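Local coordinates for protein probable ribosomal RNA small subunit methyltransferase (Thermus thermophilus, PDB 3DMH) that transfers a methyl group from S-adenosylmethionine to the exocyclic N2 of a guanosine in the 16S RNA of the small ribosomal subunit, at residues A[187-192]-A[242-247]; A[196-201]-A[247-252]; A[205-208]-A[212-215]. All coordinates share one frame; numbering follows the deposited sequence.

The three contacts lie on one side of the chain's centre. Contacts 1 and 3 both touch the bound S-adenosylmethionine, and contact 2 lies behind contact 1, about 6 Å away between centres. The first segments of contacts 1 and 2 are the paired antiparallel strands 187-193 and 196-202; their second segments follow one another from the cofactor loop after strand 236-240 into helix 248-253, sharing Leu247. Along the chain these two contacts interlock. Contact 3 is nested inside both, in the passage from strand 196-202 to helix 214-227; its centre lies about 8 Å from that of contact 1 and 13 Å from that of contact 2. Together they connect a two-stranded outer layer to the cofactor and guanosine sites.

Contact 1. Residues A[187-192]-A[242-247]; sequences RAFSAR and AGYGAL. With SAM (S-adenosylmethionine), chain D.
Phe189 lies on the extended strand 187-192, whereas Tyr244 occupies the third position of a type II' beta turn running from Ala242 to Gly245. The turn is closed by a weak bond from Gly245 N to Ala242 O (3.1 Å). Glycine suits the second position, Gly243: its phi is positive at 58°, and a side chain there would run into the methionine part of the cofactor. At Gly245, also at positive phi, a CB would be pressed against the preceding carbonyl O.

The two rings make the whole contact. Phe189 presents its edge to the face of Tyr244 in an offset T-shaped stack, centroids 5.8 Å apart and planes at 88°. Phe189 CZ does most of the touching: it lies 3.5 Å from Tyr244 OH and 3.9 Å from Tyr244 CZ, so the meeting is shifted toward the phenolic end. In both residues CG sits between the backbone N and the carbonyl carbon (chi1 72° for Phe189); Phe189 thereby swings its ring end nearer to the turn than its CB direction alone would suggest. A tyrosine fits here because its hydroxyl also hydrogen-bonds Ser208 O, which pins the ring's outer end.

On its other side the loop holds S-adenosylmethionine. Ala242 O receives a weak bond from the ligand's amino N (3.4 Å), and the small Ala246 lets its CB approach SAM OXT to 3.5 Å. Glu262, at the end of strand 257-262, bonds both Gly243 N and the cofactor.

The loop links strand 236-240 to helix 248-253. Tyr244 also packs against Ser270 of helix 265-277, and Phe189 against Phe200 and His202 of the partner strand 196-202.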
loop_
_atom_site.group_PDB
_atom_site.type_symbol
_atom_site.label_atom_id
_atom_site.label_comp_id
_atom_site.label_asym_id
_atom_site.label_seq_id
_atom_site.Cartn_x
_atom_site.Cartn_y
_atom_site.Cartn_z
ATOM N N ARG A 187 12.743 -4.997 -10.145
ATOM C CA ARG A 187 12.697 -6.345 -10.691
ATOM C C ARG A 187 11.735 -6.380 -11.869
ATOM O O ARG A 187 10.813 -5.571 -11.962
ATOM C CB ARG A 187 12.277 -7.364 -9.620
ATOM C CG ARG A 187 13.240 -7.484 -8.419
ATOM C CD ARG A 187 14.664 -7.858 -8.819
ATOM N NE ARG A 187 15.562 -7.908 -7.662
ATOM C CZ ARG A 187 16.432 -6.956 -7.324
ATOM N NH1 ARG A 187 16.563 -5.857 -8.059
ATOM N NH2 ARG A 187 17.196 -7.115 -6.249
ATOM N N ALA A 188 11.961 -7.316 -12.784
ATOM C CA ALA A 188 11.057 -7.520 -13.907
ATOM C C ALA A 188 10.846 -9.011 -14.089
ATOM O O ALA A 188 11.724 -9.816 -13.760
ATOM C CB ALA A 188 11.638 -6.912 -15.180
ATOM N N PHE A 189 9.680 -9.375 -14.612
ATOM C CA PHE A 189 9.421 -10.757 -15.000
ATOM C C PHE A 189 8.411 -10.774 -16.146
ATOM O O PHE A 189 7.622 -9.854 -16.299
ATOM C CB PHE A 189 8.928 -11.578 -13.804
ATOM C CG PHE A 189 7.525 -11.236 -13.370
ATOM C CD1 PHE A 189 6.447 -11.940 -13.902
ATOM C CD2 PHE A 189 7.278 -10.210 -12.453
ATOM C CE1 PHE A 189 5.145 -11.646 -13.529
ATOM C CE2 PHE A 189 5.982 -9.917 -12.062
ATOM C CZ PHE A 189 4.908 -10.622 -12.599
ATOM N N SER A 190 8.451 -11.815 -16.974
ATOM C CA SER A 190 7.499 -11.897 -18.071
ATOM C C SER A 190 6.429 -12.951 -17.797
ATOM O O SER A 190 6.679 -13.928 -17.091
ATOM C CB SER A 190 8.213 -12.160 -19.396
ATOM O OG SER A 190 8.375 -13.548 -19.623
ATOM N N ALA A 191 5.242 -12.737 -18.354
ATOM C CA ALA A 191 4.130 -13.666 -18.217
ATOM C C ALA A 191 3.281 -13.647 -19.485
ATOM O O ALA A 191 3.155 -12.607 -20.141
ATOM C CB ALA A 191 3.276 -13.310 -17.012
ATOM N N ARG A 192 2.695 -14.790 -19.824
ATOM C CA ARG A 192 1.767 -14.846 -20.934
ATOM C C ARG A 192 0.356 -14.875 -20.375
ATOM O O ARG A 192 0.024 -15.733 -19.556
ATOM C CB ARG A 192 2.039 -16.067 -21.818
ATOM C CG ARG A 192 1.284 -16.045 -23.134
ATOM C CD ARG A 192 1.689 -17.251 -23.981
ATOM N NE ARG A 192 1.003 -17.312 -25.274
ATOM C CZ ARG A 192 1.365 -16.625 -26.354
ATOM N NH1 ARG A 192 2.406 -15.800 -26.305
ATOM N NH2 ARG A 192 0.676 -16.755 -27.485
ATOM N N ALA A 242 -4.875 -1.444 -8.225
ATOM C CA ALA A 242 -4.278 -1.920 -9.497
ATOM C C ALA A 242 -2.927 -2.618 -9.337
ATOM O O ALA A 242 -2.514 -3.395 -10.230
ATOM C CB ALA A 242 -4.169 -0.757 -10.538
ATOM N N GLY A 243 -2.216 -2.372 -8.236
ATOM C CA GLY A 243 -0.897 -2.984 -8.067
ATOM C C GLY A 243 0.066 -2.643 -9.192
ATOM O O GLY A 243 -0.013 -1.535 -9.738
ATOM N N TYR A 244 0.971 -3.566 -9.546
ATOM C CA TYR A 244 1.875 -3.318 -10.698
ATOM C C TYR A 244 1.212 -3.585 -12.069
ATOM O O TYR A 244 1.855 -3.480 -13.113
ATOM C CB TYR A 244 3.191 -4.092 -10.571
ATOM C CG TYR A 244 3.004 -5.574 -10.508
ATOM C CD1 TYR A 244 2.640 -6.312 -11.642
ATOM C CD2 TYR A 244 3.205 -6.249 -9.310
ATOM C CE1 TYR A 244 2.481 -7.695 -11.568
ATOM C CE2 TYR A 244 3.060 -7.628 -9.231
ATOM C CZ TYR A 244 2.680 -8.332 -10.347
ATOM O OH TYR A 244 2.518 -9.682 -10.242
ATOM N N GLY A 245 -0.077 -3.926 -12.055
ATOM C CA GLY A 245 -0.842 -4.000 -13.288
ATOM C C GLY A 245 -1.226 -5.344 -13.867
ATOM O O GLY A 245 -1.497 -5.425 -15.063
ATOM N N ALA A 246 -1.322 -6.379 -13.025
ATOM C CA ALA A 246 -1.714 -7.711 -13.532
ATOM C C ALA A 246 -3.049 -7.691 -14.282
ATOM O O ALA A 246 -3.204 -8.382 -15.286
ATOM C CB ALA A 246 -1.739 -8.747 -12.413
ATOM N N LEU A 247 -4.010 -6.893 -13.807
ATOM C CA LEU A 247 -5.287 -6.702 -14.534
ATOM C C LEU A 247 -5.215 -5.532 -15.516
ATOM O O LEU A 247 -5.774 -5.585 -16.615
ATOM C CB LEU A 247 -6.455 -6.481 -13.565
ATOM C CG LEU A 247 -6.649 -7.540 -12.478
ATOM C CD1 LEU A 247 -7.815 -7.192 -11.560
ATOM C CD2 LEU A 247 -6.856 -8.939 -13.074
HETATM N N SAM D . -4.665 -5.745 -8.999
HETATM C CA SAM D . -3.317 -6.278 -8.599
HETATM C C SAM D . -3.224 -7.733 -9.008
HETATM O O SAM D . -4.287 -8.274 -9.344
HETATM O OXT SAM D . -2.130 -8.319 -8.957
HETATM C CB SAM D . -3.106 -6.183 -7.086
HETATM C CG SAM D . -4.120 -6.938 -6.223
HETATM S SD SAM D . -3.687 -6.848 -4.455
HETATM C CE SAM D . -4.561 -8.295 -3.793
HETATM C "C5'" SAM D . -4.708 -5.511 -3.769
HETATM C "C4'" SAM D . -4.156 -4.133 -4.100
HETATM O "O4'" SAM D . -5.002 -3.220 -3.406
HETATM C "C3'" SAM D . -2.712 -3.884 -3.643
HETATM O "O3'" SAM D . -1.889 -3.447 -4.716
HETATM C "C2'" SAM D . -2.870 -2.827 -2.546
HETATM O "O2'" SAM D . -1.771 -1.952 -2.385
HETATM C "C1'" SAM D . -4.152 -2.154 -3.031
HETATM N N9 SAM D . -4.769 -1.357 -1.987
HETATM C C8 SAM D . -4.768 -1.563 -0.610
HETATM N N7 SAM D . -5.495 -0.585 -0.015
HETATM C C5 SAM D . -5.944 0.257 -1.011
HETATM C C6 SAM D . -6.690 1.442 -1.006
HETATM N N6 SAM D . -7.109 1.997 0.139
HETATM N N1 SAM D . -6.965 2.033 -2.218
HETATM C C2 SAM D . -6.517 1.497 -3.405
HETATM N N3 SAM D . -5.726 0.354 -3.434
HETATM C C4 SAM D . -5.476 -0.238 -2.245
#

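Contact 2. Residues A[196-201]-A[247-252]; sequences AEYTFH and LTLPLA
Between Tyr198 and Phe200, the two aromatic residues that meet Leu249, Thr199 O is gripped twice: by Asn278 ND2 and, weakly, by His201 ND1 at 3.4 Å. That carbonyl belongs to strand 196-201, which runs across helix 248-252 with axes 9.9 Å apart and directions at 141°.

In Tyr198, CG lies anti to the carbonyl carbon, beside the backbone N (chi1 -59°), carrying the ring over the helix. Its CD1 lies 4.0 Å from Leu249 CB, while Pro250 CG stands over one ring face, 4.3 Å from the centroid and toward the rim, in a CH-pi contact. Tyr198 OH is 3.2 Å from Pro250 CA. Proline is well placed early in a helix, where no amide hydrogen is needed from it, and its puckered ring sets CG over an aromatic face. With an alanine at Tyr198, Pro250 CG would probably lose its aromatic cover and a gap open beside Leu249 CB.

Leu249 CB faces Tyr198 while its CD2 branch meets Phe200 CE1 at 3.9 Å, apolar packing that suits four buried residues. The helix follows the first strand and glycine-rich cofactor loop of a Rossmann-like, class I methyltransferase fold, here covered by a beta hairpin.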
loop_
_atom_site.group_PDB
_atom_site.type_symbol
_atom_site.label_atom_id
_atom_site.label_comp_id
_atom_site.label_asym_id
_atom_site.label_seq_id
_atom_site.Cartn_x
_atom_site.Cartn_y
_atom_site.Cartn_z
ATOM N N ALA A 196 -1.137 -13.363 -24.904
ATOM C CA ALA A 196 -0.260 -12.215 -25.150
ATOM C C ALA A 196 0.835 -12.112 -24.093
ATOM O O ALA A 196 0.621 -12.467 -22.937
ATOM C CB ALA A 196 -1.070 -10.924 -25.210
ATOM N N GLU A 197 1.998 -11.618 -24.505
ATOM C CA GLU A 197 3.166 -11.517 -23.632
ATOM C C GLU A 197 3.252 -10.173 -22.948
ATOM O O GLU A 197 3.132 -9.139 -23.607
ATOM C CB GLU A 197 4.448 -11.709 -24.438
ATOM C CG GLU A 197 4.649 -13.115 -24.960
ATOM C CD GLU A 197 4.849 -14.138 -23.850
ATOM O OE1 GLU A 197 5.442 -13.793 -22.798
ATOM O OE2 GLU A 197 4.415 -15.297 -24.047
ATOM N N TYR A 198 3.489 -10.204 -21.635
ATOM C CA TYR A 198 3.683 -8.995 -20.826
ATOM C C TYR A 198 4.975 -9.094 -20.034
ATOM O O TYR A 198 5.342 -10.173 -19.564
ATOM C CB TYR A 198 2.505 -8.781 -19.863
ATOM C CG TYR A 198 1.180 -8.642 -20.571
ATOM C CD1 TYR A 198 0.712 -7.393 -20.985
ATOM C CD2 TYR A 198 0.416 -9.765 -20.874
ATOM C CE1 TYR A 198 -0.497 -7.271 -21.658
ATOM C CE2 TYR A 198 -0.784 -9.652 -21.549
ATOM C CZ TYR A 198 -1.234 -8.409 -21.944
ATOM O OH TYR A 198 -2.430 -8.312 -22.616
ATOM N N THR A 199 5.669 -7.967 -19.886
ATOM C CA THR A 199 6.787 -7.888 -18.958
ATOM C C THR A 199 6.413 -6.901 -17.877
ATOM O O THR A 199 6.324 -5.698 -18.130
ATOM C CB THR A 199 8.089 -7.446 -19.639
ATOM O OG1 THR A 199 8.425 -8.395 -20.661
ATOM C CG2 THR A 199 9.224 -7.398 -18.634
ATOM N N PHE A 200 6.205 -7.426 -16.680
ATOM C CA PHE A 200 5.899 -6.587 -15.526
ATOM C C PHE A 200 7.163 -6.092 -14.835
ATOM O O PHE A 200 8.197 -6.766 -14.819
ATOM C CB PHE A 200 4.986 -7.321 -14.552
ATOM C CG PHE A 200 3.657 -7.690 -15.140
ATOM C CD1 PHE A 200 2.620 -6.765 -15.196
ATOM C CD2 PHE A 200 3.446 -8.959 -15.669
ATOM C CE1 PHE A 200 1.386 -7.103 -15.747
ATOM C CE2 PHE A 200 2.223 -9.312 -16.232
ATOM C CZ PHE A 200 1.181 -8.381 -16.265
ATOM N N HIS A 201 7.063 -4.895 -14.261
ATOM C CA HIS A 201 8.183 -4.238 -13.603
ATOM C C HIS A 201 7.673 -3.767 -12.274
ATOM O O HIS A 201 6.582 -3.210 -12.191
ATOM C CB HIS A 201 8.638 -3.026 -14.396
ATOM C CG HIS A 201 9.394 -3.378 -15.634
ATOM N ND1 HIS A 201 8.784 -3.822 -16.791
ATOM C CD2 HIS A 201 10.724 -3.388 -15.885
ATOM C CE1 HIS A 201 9.707 -4.068 -17.706
ATOM N NE2 HIS A 201 10.892 -3.815 -17.180
ATOM N N LEU A 247 -4.010 -6.893 -13.807
ATOM C CA LEU A 247 -5.287 -6.702 -14.534
ATOM C C LEU A 247 -5.215 -5.532 -15.516
ATOM O O LEU A 247 -5.774 -5.585 -16.615
ATOM C CB LEU A 247 -6.455 -6.481 -13.565
ATOM C CG LEU A 247 -6.649 -7.540 -12.478
ATOM C CD1 LEU A 247 -7.815 -7.192 -11.560
ATOM C CD2 LEU A 247 -6.856 -8.939 -13.074
ATOM N N THR A 248 -4.531 -4.473 -15.088
ATOM C CA THR A 248 -4.475 -3.214 -15.832
ATOM C C THR A 248 -3.859 -3.367 -17.219
ATOM O O THR A 248 -4.410 -2.877 -18.197
ATOM C CB THR A 248 -3.635 -2.174 -15.065
ATOM O OG1 THR A 248 -3.892 -2.276 -13.643
ATOM C CG2 THR A 248 -3.898 -0.755 -15.618
ATOM N N LEU A 249 -2.710 -4.027 -17.289
ATOM C CA LEU A 249 -1.992 -4.129 -18.572
ATOM C C LEU A 249 -2.775 -4.930 -19.609
ATOM O O LEU A 249 -2.982 -4.433 -20.724
ATOM C CB LEU A 249 -0.553 -4.657 -18.396
ATOM C CG LEU A 249 0.536 -3.578 -18.242
ATOM C CD1 LEU A 249 0.421 -2.809 -16.927
ATOM C CD2 LEU A 249 1.925 -4.196 -18.365
ATOM N N PRO A 250 -3.227 -6.159 -19.255
ATOM C CA PRO A 250 -4.041 -6.921 -20.218
ATOM C C PRO A 250 -5.294 -6.174 -20.660
ATOM O O PRO A 250 -5.595 -6.160 -21.846
ATOM C CB PRO A 250 -4.414 -8.183 -19.438
ATOM C CG PRO A 250 -3.298 -8.357 -18.486
ATOM C CD PRO A 250 -2.974 -6.950 -18.039
ATOM N N LEU A 251 -6.010 -5.541 -19.724
ATOM C CA LEU A 251 -7.210 -4.804 -20.123
ATOM C C LEU A 251 -6.897 -3.625 -21.059
ATOM O O LEU A 251 -7.668 -3.352 -21.991
ATOM C CB LEU A 251 -8.032 -4.373 -18.906
ATOM C CG LEU A 251 -8.667 -5.553 -18.148
ATOM C CD1 LEU A 251 -9.177 -5.074 -16.798
ATOM C CD2 LEU A 251 -9.782 -6.249 -18.955
ATOM N N ALA A 252 -5.765 -2.951 -20.838
ATOM C CA ALA A 252 -5.314 -1.876 -21.743
ATOM C C ALA A 252 -4.951 -2.454 -23.099
ATOM O O ALA A 252 -5.292 -1.884 -24.142
ATOM C CB ALA A 252 -4.123 -1.122 -21.165
#

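Contact 3. Residues A[205-208]-A[212-215]; sequences GVFS and VDPA. With SAM (S-adenosylmethionine), chain D; GMP (guanosine), chain E.
Phe207 meets Asp213 between the cofactor and guanosine sites of this Rossmann-like methyltransferase, where Asp213 is the N-cap of helix 214-227. From CB the phenylalanine lies along the sulfonium: CB is 3.8 Å from SAM SD, CG 3.5 Å, and CD2 closes to 3.4 Å. With CG opposite the backbone N (chi1 174°), the ring lies flat over the methyl to be transferred, SAM CE standing 3.4 Å above the ring plane over its centre. An aromatic face probably suits this positively charged group. At the far end the ring edge takes over, Phe207 CE2 lying 3.1 Å and CZ 3.0 Å from Asp213 OD2, which sits in the ring plane.

The aspartate uses its two oxygens differently. OD1 caps the helix by accepting from Ala215 N, which comes from well above the carboxylate plane. OD2 accepts from guanosine N2 at 2.9 Å and from Asn305 ND2, so a carboxylate fits a place where helix end and substrate both offer N-H groups. Small Ala215 allows the base to come close. Ser208 OG bonds Lys211 O, in the turn between the segments. Across the site, SAM CE lies 4.7 Å from guanosine N2, the atom that is methylated.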
loop_
_atom_site.group_PDB
_atom_site.type_symbol
_atom_site.label_atom_id
_atom_site.label_comp_id
_atom_site.label_asym_id
_atom_site.label_seq_id
_atom_site.Cartn_x
_atom_site.Cartn_y
_atom_site.Cartn_z
ATOM N N GLY A 205 8.038 -4.742 -2.304
ATOM C CA GLY A 205 6.911 -4.627 -1.373
ATOM C C GLY A 205 5.543 -4.773 -2.013
ATOM O O GLY A 205 4.507 -4.834 -1.313
ATOM N N VAL A 206 5.513 -4.798 -3.341
ATOM C CA VAL A 206 4.240 -4.905 -4.065
ATOM C C VAL A 206 3.578 -6.253 -3.811
ATOM O O VAL A 206 4.259 -7.249 -3.457
ATOM C CB VAL A 206 4.425 -4.695 -5.597
ATOM C CG1 VAL A 206 5.052 -3.343 -5.869
ATOM C CG2 VAL A 206 5.264 -5.835 -6.194
ATOM N N PHE A 207 2.256 -6.283 -3.982
ATOM C CA PHE A 207 1.550 -7.565 -3.911
ATOM C C PHE A 207 2.002 -8.459 -5.065
ATOM O O PHE A 207 2.083 -8.014 -6.221
ATOM C CB PHE A 207 0.042 -7.347 -4.006
ATOM C CG PHE A 207 -0.740 -8.625 -4.088
ATOM C CD1 PHE A 207 -0.930 -9.392 -2.952
ATOM C CD2 PHE A 207 -1.289 -9.058 -5.302
ATOM C CE1 PHE A 207 -1.656 -10.590 -3.011
ATOM C CE2 PHE A 207 -2.021 -10.246 -5.378
ATOM C CZ PHE A 207 -2.199 -11.008 -4.219
ATOM N N SER A 208 2.252 -9.725 -4.748
ATOM C CA SER A 208 2.573 -10.738 -5.760
ATOM C C SER A 208 3.790 -10.392 -6.615
ATOM O O SER A 208 3.771 -10.510 -7.839
ATOM C CB SER A 208 1.360 -11.091 -6.626
ATOM O OG SER A 208 1.610 -12.317 -7.320
ATOM N N VAL A 212 2.477 -13.410 -11.664
ATOM C CA VAL A 212 1.076 -13.012 -11.675
ATOM C C VAL A 212 0.275 -13.876 -10.694
ATOM O O VAL A 212 0.355 -15.117 -10.733
ATOM C CB VAL A 212 0.491 -13.085 -13.106
ATOM C CG1 VAL A 212 -0.976 -12.717 -13.104
ATOM C CG2 VAL A 212 1.244 -12.133 -14.031
ATOM N N ASP A 213 -0.464 -13.211 -9.795
ATOM C CA ASP A 213 -1.376 -13.900 -8.878
ATOM C C ASP A 213 -2.339 -14.793 -9.678
ATOM O O ASP A 213 -3.022 -14.314 -10.580
ATOM C CB ASP A 213 -2.161 -12.853 -8.055
ATOM C CG ASP A 213 -3.122 -13.474 -7.027
ATOM O OD1 ASP A 213 -3.307 -14.703 -6.985
ATOM O OD2 ASP A 213 -3.709 -12.694 -6.243
ATOM N N PRO A 214 -2.372 -16.107 -9.373
ATOM C CA PRO A 214 -3.352 -16.982 -10.029
ATOM C C PRO A 214 -4.795 -16.449 -9.933
ATOM O O PRO A 214 -5.590 -16.676 -10.845
ATOM C CB PRO A 214 -3.197 -18.306 -9.274
ATOM C CG PRO A 214 -1.742 -18.279 -8.793
ATOM C CD PRO A 214 -1.511 -16.840 -8.425
ATOM N N ALA A 215 -5.127 -15.723 -8.862
ATOM C CA ALA A 215 -6.469 -15.159 -8.726
ATOM C C ALA A 215 -6.748 -14.119 -9.813
ATOM O O ALA A 215 -7.863 -14.047 -10.357
ATOM C CB ALA A 215 -6.660 -14.540 -7.331
HETATM N N SAM D . -4.665 -5.745 -8.999
HETATM C CA SAM D . -3.317 -6.278 -8.599
HETATM C C SAM D . -3.224 -7.733 -9.008
HETATM O O SAM D . -4.287 -8.274 -9.344
HETATM O OXT SAM D . -2.130 -8.319 -8.957
HETATM C CB SAM D . -3.106 -6.183 -7.086
HETATM C CG SAM D . -4.120 -6.938 -6.223
HETATM S SD SAM D . -3.687 -6.848 -4.455
HETATM C CE SAM D . -4.561 -8.295 -3.793
HETATM C "C5'" SAM D . -4.708 -5.511 -3.769
HETATM C "C4'" SAM D . -4.156 -4.133 -4.100
HETATM O "O4'" SAM D . -5.002 -3.220 -3.406
HETATM C "C3'" SAM D . -2.712 -3.884 -3.643
HETATM O "O3'" SAM D . -1.889 -3.447 -4.716
HETATM C "C2'" SAM D . -2.870 -2.827 -2.546
HETATM O "O2'" SAM D . -1.771 -1.952 -2.385
HETATM C "C1'" SAM D . -4.152 -2.154 -3.031
HETATM N N9 SAM D . -4.769 -1.357 -1.987
HETATM C C8 SAM D . -4.768 -1.563 -0.610
HETATM N N7 SAM D . -5.495 -0.585 -0.015
HETATM C C5 SAM D . -5.944 0.257 -1.011
HETATM C C6 SAM D . -6.690 1.442 -1.006
HETATM N N6 SAM D . -7.109 1.997 0.139
HETATM N N1 SAM D . -6.965 2.033 -2.218
HETATM C C2 SAM D . -6.517 1.497 -3.405
HETATM N N3 SAM D . -5.726 0.354 -3.434
HETATM C C4 SAM D . -5.476 -0.238 -2.245
HETATM C "C4'" GMP E . -2.951 -18.666 -1.804
HETATM O "O4'" GMP E . -3.979 -17.685 -1.989
HETATM C "C3'" GMP E . -1.971 -18.074 -0.805
HETATM O "O3'" GMP E . -0.890 -17.501 -1.551
HETATM C "C2'" GMP E . -2.762 -16.970 -0.127
HETATM O "O2'" GMP E . -1.913 -15.913 0.320
HETATM C "C1'" GMP E . -3.675 -16.500 -1.246
HETATM N N9 GMP E . -4.961 -15.908 -0.824
HETATM C C8 GMP E . -5.700 -16.194 0.262
HETATM N N7 GMP E . -6.838 -15.454 0.295
HETATM C C5 GMP E . -6.848 -14.680 -0.814
HETATM C C6 GMP E . -7.744 -13.658 -1.414
HETATM O O6 GMP E . -8.817 -13.338 -0.860
HETATM N N1 GMP E . -7.358 -13.092 -2.572
HETATM C C2 GMP E . -6.202 -13.415 -3.203
HETATM N N2 GMP E . -5.853 -12.817 -4.368
HETATM N N3 GMP E . -5.335 -14.343 -2.710
HETATM C C4 GMP E . -5.609 -14.988 -1.549
#